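Local atomic coordinates of dihydrolipoyl dehydrogenase (Elizabethkingia anophelis NUHP1, PDB entry 6UZI), a protein that probably uses FAD and NAD(+) to reoxidise the dihydrolipoyl groups of lipoylated partner proteins, yielding NADH. Residues 31-36 with 339-344; 206-211 with 236-241; 293-298 with 309-314. All blocks are in the same frame, centred on the assembly; numbering follows the deposited sequence.

Interaction 1: 31-36 with 339-344; sequences AQLGFK and VAETLA
Leu33 and Phe35 lean against the last turn of helix 329-343 from just past the C-terminal end of helix 21-32, the first helix of the FAD-binding Rossmann fold. Helix 21-32 ends in a Schellman motif closed by Gly34, whose positive phi turns the chain toward strand 37-41; the two apolar residues stand on either side of that glycine in the sequence and both reach across to Ala340-Ala344.

The close-packed part belongs to Phe35, which meets Leu343 and the backbone of Ala344. Its ring presents an edge to that backbone, with Ala344 N in the ring plane, and Phe35 CZ lies 3.8 Å from Leu343 CB. Val14 of strand 14-17 touches both Phe35 and Leu343, and thereby ties this side of the contact to the parallel sheet of the FAD domain.

The looser side lies around Leu33 and Ala344, both partly exposed. Leu33 has CG anti to the carbonyl carbon (chi1 -66°), and chi2 of 164° sets CD1 anti to CA and so sends it toward the helix end. CD1 makes nearly all of the leucine's contact: Leu33 CD1 is 3.8 Å from Ala344 CB, and it also meets Ala340 and Glu341 CG. Ala340 and Ala344 lie one turn apart, and their small methyls let the helix backbone come near.

Glu341 directs its CB away from the 31-36 segment, and its buried carboxylate is gripped by salt bridges to Arg29 on helix 21-32 and to Arg448 of the second subunit. Between the two segments the contact is apolar; the charge pairing lies beside it, at the dimer interface. The ring of Phe35 makes its nearest approach to the helix end through CZ, which lies 3.5 Å from Leu343 O.

Interaction 2: 206-211 with 236-241; sequences SDVTVV and QGMKFM
The beta-alpha-beta unit of strand 207-211, helix 223-236 and strand 239-241 is part of the Rossmann-type domain that probably binds NAD(+), and here its two parallel strands pair at one edge of the sheet. Three nearly straight backbone bonds join them: Lys239 N gives to Val208 O at 2.9 Å, Val210 N to Lys239 O at 2.8 Å, and Met241 N to Val210 O at 2.8 Å.

One face carries Val210 and Phe240, which lie side by side; Val210 CB is 3.7 Å from Phe240 CD2. The Met238 chain bends at chi3 (-72°), and its SD reaches Val210 CG2 at 3.8 Å. Leu195 of helix 192-203 and Leu233 of helix 223-236 also touch the Phe240 ring. Thr209, Val211, Met241 and Lys239, whose chain leads away, occupy the other face, where Met241 CE lies across Thr209 CG2 at 3.8 Å, while Thr209 OG1 bonds to His184.

Beside the start of strand 207-211, a water donates a hydrogen bond to Gly237 O and accepts one from Val208 N. These bonds pair the backbone atoms named, leaving apolar groups to pack on helices on the Phe240 face and on strand 267-272 on the other.

Interaction 3: 293-298 with 309-314; sequences AGVELD and LQTNVP
Asn312 crosses from the loop leading to strand 316-318 and binds the backbone that leaves helix 290-293. Its CB faces Glu296 OE1. CG stands between the backbone N and the carbonyl carbon (chi1 51°), which carries the amide over to Gly294-Glu296; Asn312 CG has Gly294 O as its nearest neighbour across the contact, at 3.6 Å. There the two ends of the amide take different partners. Asn312 OD1 accepts from Glu296 N at 3.2 Å, the donor tilted 33° from the carbonyl plane, and also lies 3.4 Å from Val295 CA. Asn312 ND2 donates to Gly294 O at 2.9 Å. The carboxylate of Glu296 stacks on this amide, their planes 20° apart, and Glu296 CG comes within 3.2 Å of Asn312 ND2.

Next to the amide, the contact is apolar. Val295 CG1 meets Thr311 CG2 at 4.0 Å, and Val295 CG2 meets Val313 CG2 at the same distance of 4.0 Å. Thr311 turns its hydroxyl elsewhere, to Ile316 O of strand 316-318, whose side chain also packs on Val295.

Neither segment here forms regular helix or strand. One side-chain amide bridges a backbone carbonyl and a backbone N-H two residues apart, much as a neighbouring strand would, and the carboxylate, stacked on the amide near ND2, is probably attracted by the partial positive charge there.

Overall arrangement
Interactions 1 and 3 lie on the same side of the chain's centre, their own centres about 20 Å apart, and meet where Val339 CG2 packs on Leu309 CB at 3.8 Å. Interaction 2 sits on the opposite side, about 47 Å from interaction 1 between centres, in the other Rossmann-type sheet. Each contact is partly buried, but differently: interaction 2 has most of its touching residues buried, interaction 1 joins two helix ends beside the dimer interface, and interaction 3 is the most exposed. Chemistry follows place: regular backbone pairing in the sheet, methyl and ring-edge packing between helix ends, and a side-chain amide on backbone in the loops.

Interaction 1: 31-36 with 339-344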
loop_
_atom_site.group_PDB
_atom_site.type_symbol
_atom_site.label_atom_id
_atom_site.label_comp_id
_atom_site.label_asym_id
_atom_site.label_seq_id
_atom_site.Cartn_x
_atom_site.Cartn_y
_atom_site.Cartn_z
ATOM N N ALA A 31 18.220 24.200 -9.495
ATOM C CA ALA A 31 19.405 23.749 -10.209
ATOM C C ALA A 31 19.037 23.060 -11.526
ATOM O O ALA A 31 19.737 23.226 -12.532
ATOM C CB ALA A 31 20.226 22.825 -9.311
ATOM N N GLN A 32 17.946 22.284 -11.543
ATOM C CA GLN A 32 17.552 21.613 -12.779
ATOM C C GLN A 32 17.131 22.614 -13.848
ATOM O O GLN A 32 17.292 22.348 -15.044
ATOM C CB GLN A 32 16.427 20.611 -12.518
ATOM C CG GLN A 32 16.832 19.404 -11.678
ATOM C CD GLN A 32 15.678 18.427 -11.452
ATOM O OE1 GLN A 32 14.512 18.759 -11.670
ATOM N NE2 GLN A 32 16.004 17.229 -10.972
ATOM N N LEU A 33 16.600 23.764 -13.445
ATOM C CA LEU A 33 16.145 24.773 -14.392
ATOM C C LEU A 33 17.256 25.727 -14.815
ATOM O O LEU A 33 17.020 26.596 -15.657
ATOM C CB LEU A 33 14.962 25.549 -13.806
ATOM C CG LEU A 33 13.707 24.683 -13.612
ATOM C CD1 LEU A 33 12.695 25.343 -12.694
ATOM C CD2 LEU A 33 13.059 24.365 -14.951
ATOM N N GLY A 34 18.459 25.577 -14.269
ATOM C CA GLY A 34 19.614 26.317 -14.726
ATOM C C GLY A 34 20.083 27.449 -13.839
ATOM O O GLY A 34 21.021 28.161 -14.223
ATOM N N PHE A 35 19.517 27.598 -12.645
ATOM C CA PHE A 35 19.902 28.683 -11.758
ATOM C C PHE A 35 21.158 28.307 -10.991
ATOM O O PHE A 35 21.340 27.147 -10.609
ATOM C CB PHE A 35 18.785 28.975 -10.759
ATOM C CG PHE A 35 17.550 29.555 -11.370
ATOM C CD1 PHE A 35 17.581 30.796 -11.984
ATOM C CD2 PHE A 35 16.353 28.859 -11.328
ATOM C CE1 PHE A 35 16.441 31.342 -12.533
ATOM C CE2 PHE A 35 15.211 29.394 -11.883
ATOM C CZ PHE A 35 15.255 30.642 -12.488
ATOM N N LYS A 36 22.026 29.294 -10.768
ATOM C CA LYS A 36 23.120 29.134 -9.816
ATOM C C LYS A 36 22.504 29.240 -8.430
ATOM O O LYS A 36 22.040 30.314 -8.035
ATOM C CB LYS A 36 24.202 30.186 -10.022
ATOM C CG LYS A 36 25.527 29.812 -9.374
ATOM C CD LYS A 36 26.297 31.036 -8.909
ATOM C CE LYS A 36 27.718 30.689 -8.488
ATOM N NZ LYS A 36 28.704 31.125 -9.524
ATOM N N VAL A 339 7.685 27.244 -6.873
ATOM C CA VAL A 339 8.427 28.501 -6.943
ATOM C C VAL A 339 9.543 28.415 -7.979
ATOM O O VAL A 339 9.724 29.333 -8.792
ATOM C CB VAL A 339 8.963 28.893 -5.554
ATOM C CG1 VAL A 339 9.934 30.048 -5.677
ATOM C CG2 VAL A 339 7.813 29.300 -4.646
ATOM N N ALA A 340 10.273 27.297 -8.002
ATOM C CA ALA A 340 11.368 27.150 -8.955
ATOM C C ALA A 340 10.869 27.273 -10.389
ATOM O O ALA A 340 11.461 27.990 -11.205
ATOM C CB ALA A 340 12.075 25.808 -8.745
ATOM N N GLU A 341 9.772 26.587 -10.716
ATOM C CA GLU A 341 9.243 26.676 -12.071
ATOM C C GLU A 341 8.683 28.063 -12.358
ATOM O O GLU A 341 8.823 28.568 -13.479
ATOM C CB GLU A 341 8.186 25.593 -12.278
ATOM C CG GLU A 341 8.790 24.205 -12.378
ATOM C CD GLU A 341 7.762 23.107 -12.368
ATOM O OE1 GLU A 341 6.564 23.420 -12.492
ATOM O OE2 GLU A 341 8.154 21.928 -12.233
ATOM N N THR A 342 8.105 28.713 -11.345
ATOM C CA THR A 342 7.656 30.090 -11.508
ATOM C C THR A 342 8.833 31.016 -11.787
ATOM O O THR A 342 8.753 31.886 -12.661
ATOM C CB THR A 342 6.893 30.533 -10.256
ATOM O OG1 THR A 342 5.591 29.935 -10.250
ATOM C CG2 THR A 342 6.768 32.060 -10.189
ATOM N N LEU A 343 9.941 30.834 -11.063
ATOM C CA LEU A 343 11.131 31.644 -11.302
ATOM C C LEU A 343 11.668 31.450 -12.708
ATOM O O LEU A 343 12.340 32.336 -13.246
ATOM C CB LEU A 343 12.216 31.300 -10.282
ATOM C CG LEU A 343 11.993 31.809 -8.865
ATOM C CD1 LEU A 343 13.050 31.254 -7.934
ATOM C CD2 LEU A 343 12.039 33.306 -8.905
ATOM N N ALA A 344 11.396 30.300 -13.310
ATOM C CA ALA A 344 11.879 29.987 -14.644
ATOM C C ALA A 344 10.947 30.478 -15.745
ATOM O O ALA A 344 11.202 30.193 -16.919
ATOM C CB ALA A 344 12.091 28.479 -14.778
#

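Interaction 2: 206-211 with 236-241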
loop_
_atom_site.group_PDB
_atom_site.type_symbol
_atom_site.label_atom_id
_atom_site.label_comp_id
_atom_site.label_asym_id
_atom_site.label_seq_id
_atom_site.Cartn_x
_atom_site.Cartn_y
_atom_site.Cartn_z
ATOM N N SER A 206 4.072 0.901 27.546
ATOM C CA SER A 206 3.666 2.059 28.327
ATOM C C SER A 206 2.153 2.128 28.463
ATOM O O SER A 206 1.404 1.649 27.608
ATOM C CB SER A 206 4.153 3.365 27.679
ATOM O OG SER A 206 5.561 3.488 27.712
ATOM N N ASP A 207 1.710 2.727 29.565
ATOM C CA ASP A 207 0.363 3.266 29.642
ATOM C C ASP A 207 0.384 4.646 29.004
ATOM O O ASP A 207 1.290 5.439 29.273
ATOM C CB ASP A 207 -0.106 3.364 31.093
ATOM C CG ASP A 207 -0.718 2.080 31.599
ATOM O OD1 ASP A 207 -1.120 1.237 30.767
ATOM O OD2 ASP A 207 -0.799 1.916 32.836
ATOM N N VAL A 208 -0.580 4.927 28.134
ATOM C CA VAL A 208 -0.624 6.199 27.423
ATOM C C VAL A 208 -1.992 6.830 27.626
ATOM O O VAL A 208 -3.018 6.218 27.302
ATOM C CB VAL A 208 -0.329 6.043 25.923
ATOM C CG1 VAL A 208 -0.316 7.407 25.265
ATOM C CG2 VAL A 208 0.993 5.317 25.711
ATOM N N THR A 209 -2.007 8.055 28.142
ATOM C CA THR A 209 -3.224 8.838 28.299
ATOM C C THR A 209 -3.066 10.134 27.516
ATOM O O THR A 209 -2.083 10.861 27.700
ATOM C CB THR A 209 -3.516 9.132 29.773
ATOM O OG1 THR A 209 -3.478 7.913 30.525
ATOM C CG2 THR A 209 -4.887 9.766 29.925
ATOM N N VAL A 210 -4.004 10.398 26.617
ATOM C CA VAL A 210 -4.011 11.621 25.824
ATOM C C VAL A 210 -4.969 12.590 26.506
ATOM O O VAL A 210 -6.167 12.305 26.632
ATOM C CB VAL A 210 -4.431 11.340 24.368
ATOM C CG1 VAL A 210 -4.646 12.635 23.594
ATOM C CG2 VAL A 210 -3.406 10.458 23.668
ATOM N N VAL A 211 -4.451 13.730 26.952
ATOM C CA VAL A 211 -5.256 14.755 27.605
ATOM C C VAL A 211 -5.305 15.951 26.677
ATOM O O VAL A 211 -4.277 16.574 26.391
ATOM C CB VAL A 211 -4.705 15.127 28.988
ATOM C CG1 VAL A 211 -5.647 16.100 29.677
ATOM C CG2 VAL A 211 -4.573 13.872 29.829
ATOM N N GLN A 236 -6.570 -0.615 21.379
ATOM C CA GLN A 236 -5.158 -0.932 21.544
ATOM C C GLN A 236 -4.631 -0.592 22.929
ATOM O O GLN A 236 -3.500 -0.971 23.249
ATOM C CB GLN A 236 -4.345 -0.180 20.495
ATOM C CG GLN A 236 -4.715 -0.568 19.082
ATOM C CD GLN A 236 -4.062 0.302 18.044
ATOM O OE1 GLN A 236 -2.954 0.805 18.236
ATOM N NE2 GLN A 236 -4.770 0.524 16.940
ATOM N N GLY A 237 -5.405 0.112 23.747
ATOM C CA GLY A 237 -5.006 0.426 25.104
ATOM C C GLY A 237 -4.827 1.899 25.397
ATOM O O GLY A 237 -4.601 2.256 26.565
ATOM N N MET A 238 -4.905 2.776 24.399
ATOM C CA MET A 238 -4.734 4.196 24.664
ATOM C C MET A 238 -5.968 4.739 25.379
ATOM O O MET A 238 -7.103 4.353 25.084
ATOM C CB MET A 238 -4.487 4.961 23.362
ATOM C CG MET A 238 -3.767 6.293 23.547
ATOM S SD MET A 238 -3.260 7.038 21.983
ATOM C CE MET A 238 -1.905 5.988 21.461
ATOM N N LYS A 239 -5.739 5.623 26.339
ATOM C CA LYS A 239 -6.807 6.289 27.066
ATOM C C LYS A 239 -6.925 7.732 26.588
ATOM O O LYS A 239 -5.931 8.356 26.210
ATOM C CB LYS A 239 -6.547 6.252 28.581
ATOM C CG LYS A 239 -6.502 4.849 29.193
ATOM C CD LYS A 239 -7.894 4.353 29.556
ATOM C CE LYS A 239 -7.888 2.886 29.982
ATOM N NZ LYS A 239 -7.806 1.935 28.823
ATOM N N PHE A 240 -8.155 8.247 26.574
ATOM C CA PHE A 240 -8.423 9.588 26.067
ATOM C C PHE A 240 -9.246 10.377 27.072
ATOM O O PHE A 240 -10.327 9.937 27.481
ATOM C CB PHE A 240 -9.156 9.533 24.728
ATOM C CG PHE A 240 -8.313 9.016 23.609
ATOM C CD1 PHE A 240 -8.286 7.664 23.313
ATOM C CD2 PHE A 240 -7.536 9.878 22.857
ATOM C CE1 PHE A 240 -7.501 7.182 22.281
ATOM C CE2 PHE A 240 -6.757 9.404 21.831
ATOM C CZ PHE A 240 -6.740 8.048 21.545
ATOM N N MET A 241 -8.752 11.563 27.421
ATOM C CA MET A 241 -9.437 12.533 28.272
ATOM C C MET A 241 -9.665 13.772 27.410
ATOM O O MET A 241 -8.839 14.685 27.385
ATOM C CB MET A 241 -8.626 12.835 29.504
ATOM C CG MET A 241 -8.704 11.752 30.564
ATOM S SD MET A 241 -7.719 12.165 32.011
ATOM C CE MET A 241 -7.431 10.541 32.708
HETATM O O HOH W 1 -2.524 2.823 28.242
#

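Interaction 3: 293-298 with 309-314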
loop_
_atom_site.group_PDB
_atom_site.type_symbol
_atom_site.label_atom_id
_atom_site.label_comp_id
_atom_site.label_asym_id
_atom_site.label_seq_id
_atom_site.Cartn_x
_atom_site.Cartn_y
_atom_site.Cartn_z
ATOM N N ALA A 293 14.678 43.148 5.000
ATOM C CA ALA A 293 14.297 42.959 3.609
ATOM C C ALA A 293 12.929 43.537 3.293
ATOM O O ALA A 293 12.620 43.758 2.114
ATOM C CB ALA A 293 14.304 41.469 3.246
ATOM N N GLY A 294 12.111 43.769 4.315
ATOM C CA GLY A 294 10.794 44.335 4.157
ATOM C C GLY A 294 9.665 43.337 4.069
ATOM O O GLY A 294 8.546 43.738 3.736
ATOM N N VAL A 295 9.904 42.071 4.403
ATOM C CA VAL A 295 8.902 41.023 4.216
ATOM C C VAL A 295 7.911 41.051 5.372
ATOM O O VAL A 295 8.304 41.123 6.539
ATOM C CB VAL A 295 9.579 39.647 4.092
ATOM C CG1 VAL A 295 8.545 38.536 4.045
ATOM C CG2 VAL A 295 10.447 39.607 2.854
ATOM N N GLU A 296 6.619 41.013 5.048
ATOM C CA GLU A 296 5.563 41.077 6.052
ATOM C C GLU A 296 5.102 39.682 6.474
ATOM O O GLU A 296 5.083 38.738 5.680
ATOM C CB GLU A 296 4.355 41.854 5.535
ATOM C CG GLU A 296 4.616 43.287 5.156
ATOM C CD GLU A 296 3.445 43.902 4.395
ATOM O OE1 GLU A 296 2.670 43.148 3.762
ATOM O OE2 GLU A 296 3.297 45.143 4.436
ATOM N N LEU A 297 4.738 39.570 7.748
ATOM C CA LEU A 297 4.098 38.398 8.327
ATOM C C LEU A 297 2.610 38.670 8.520
ATOM O O LEU A 297 2.152 39.814 8.473
ATOM C CB LEU A 297 4.745 38.047 9.669
ATOM C CG LEU A 297 6.233 37.714 9.687
ATOM C CD1 LEU A 297 6.651 37.438 11.120
ATOM C CD2 LEU A 297 6.533 36.506 8.781
ATOM N N ASP A 298 1.847 37.607 8.760
ATOM C CA ASP A 298 0.444 37.790 9.092
ATOM C C ASP A 298 0.260 37.783 10.613
ATOM O O ASP A 298 1.223 37.745 11.385
ATOM C CB ASP A 298 -0.424 36.741 8.383
ATOM C CG ASP A 298 -0.110 35.314 8.800
ATOM O OD1 ASP A 298 0.431 35.101 9.903
ATOM O OD2 ASP A 298 -0.410 34.394 8.003
ATOM N N LEU A 309 3.029 32.257 -4.381
ATOM C CA LEU A 309 3.870 32.091 -3.194
ATOM C C LEU A 309 4.883 33.228 -3.053
ATOM O O LEU A 309 5.975 33.045 -2.505
ATOM C CB LEU A 309 4.573 30.732 -3.218
ATOM C CG LEU A 309 3.607 29.549 -3.147
ATOM C CD1 LEU A 309 4.341 28.223 -3.262
ATOM C CD2 LEU A 309 2.847 29.615 -1.843
ATOM N N GLN A 310 4.500 34.418 -3.510
ATOM C CA GLN A 310 5.351 35.597 -3.526
ATOM C C GLN A 310 5.050 36.471 -2.314
ATOM O O GLN A 310 3.883 36.662 -1.953
ATOM C CB GLN A 310 5.105 36.393 -4.810
ATOM C CG GLN A 310 6.275 37.184 -5.341
ATOM C CD GLN A 310 5.898 37.940 -6.604
ATOM O OE1 GLN A 310 4.739 37.928 -7.018
ATOM N NE2 GLN A 310 6.877 38.581 -7.231
ATOM N N THR A 311 6.102 36.998 -1.687
ATOM C CA THR A 311 5.935 37.946 -0.591
ATOM C C THR A 311 5.630 39.334 -1.149
ATOM O O THR A 311 5.470 39.528 -2.357
ATOM C CB THR A 311 7.181 38.007 0.290
ATOM O OG1 THR A 311 8.219 38.706 -0.403
ATOM C CG2 THR A 311 7.670 36.622 0.617
ATOM N N ASN A 312 5.543 40.321 -0.259
ATOM C CA ASN A 312 5.361 41.690 -0.729
ATOM C C ASN A 312 6.614 42.210 -1.428
ATOM O O ASN A 312 6.529 43.132 -2.249
ATOM C CB ASN A 312 4.953 42.606 0.422
ATOM C CG ASN A 312 5.857 42.482 1.626
ATOM O OD1 ASN A 312 6.404 41.420 1.918
ATOM N ND2 ASN A 312 6.045 43.592 2.317
ATOM N N VAL A 313 7.778 41.668 -1.092
ATOM C CA VAL A 313 9.015 41.947 -1.818
ATOM C C VAL A 313 9.085 40.992 -3.007
ATOM O O VAL A 313 9.248 39.777 -2.811
ATOM C CB VAL A 313 10.234 41.825 -0.887
ATOM C CG1 VAL A 313 11.514 42.254 -1.598
ATOM C CG2 VAL A 313 10.000 42.664 0.387
ATOM N N PRO A 314 9.007 41.494 -4.245
ATOM C CA PRO A 314 8.685 40.614 -5.390
ATOM C C PRO A 314 9.692 39.507 -5.662
ATOM O O PRO A 314 9.306 38.464 -6.207
ATOM C CB PRO A 314 8.619 41.593 -6.570
ATOM C CG PRO A 314 8.310 42.910 -5.945
ATOM C CD PRO A 314 9.065 42.910 -4.642
#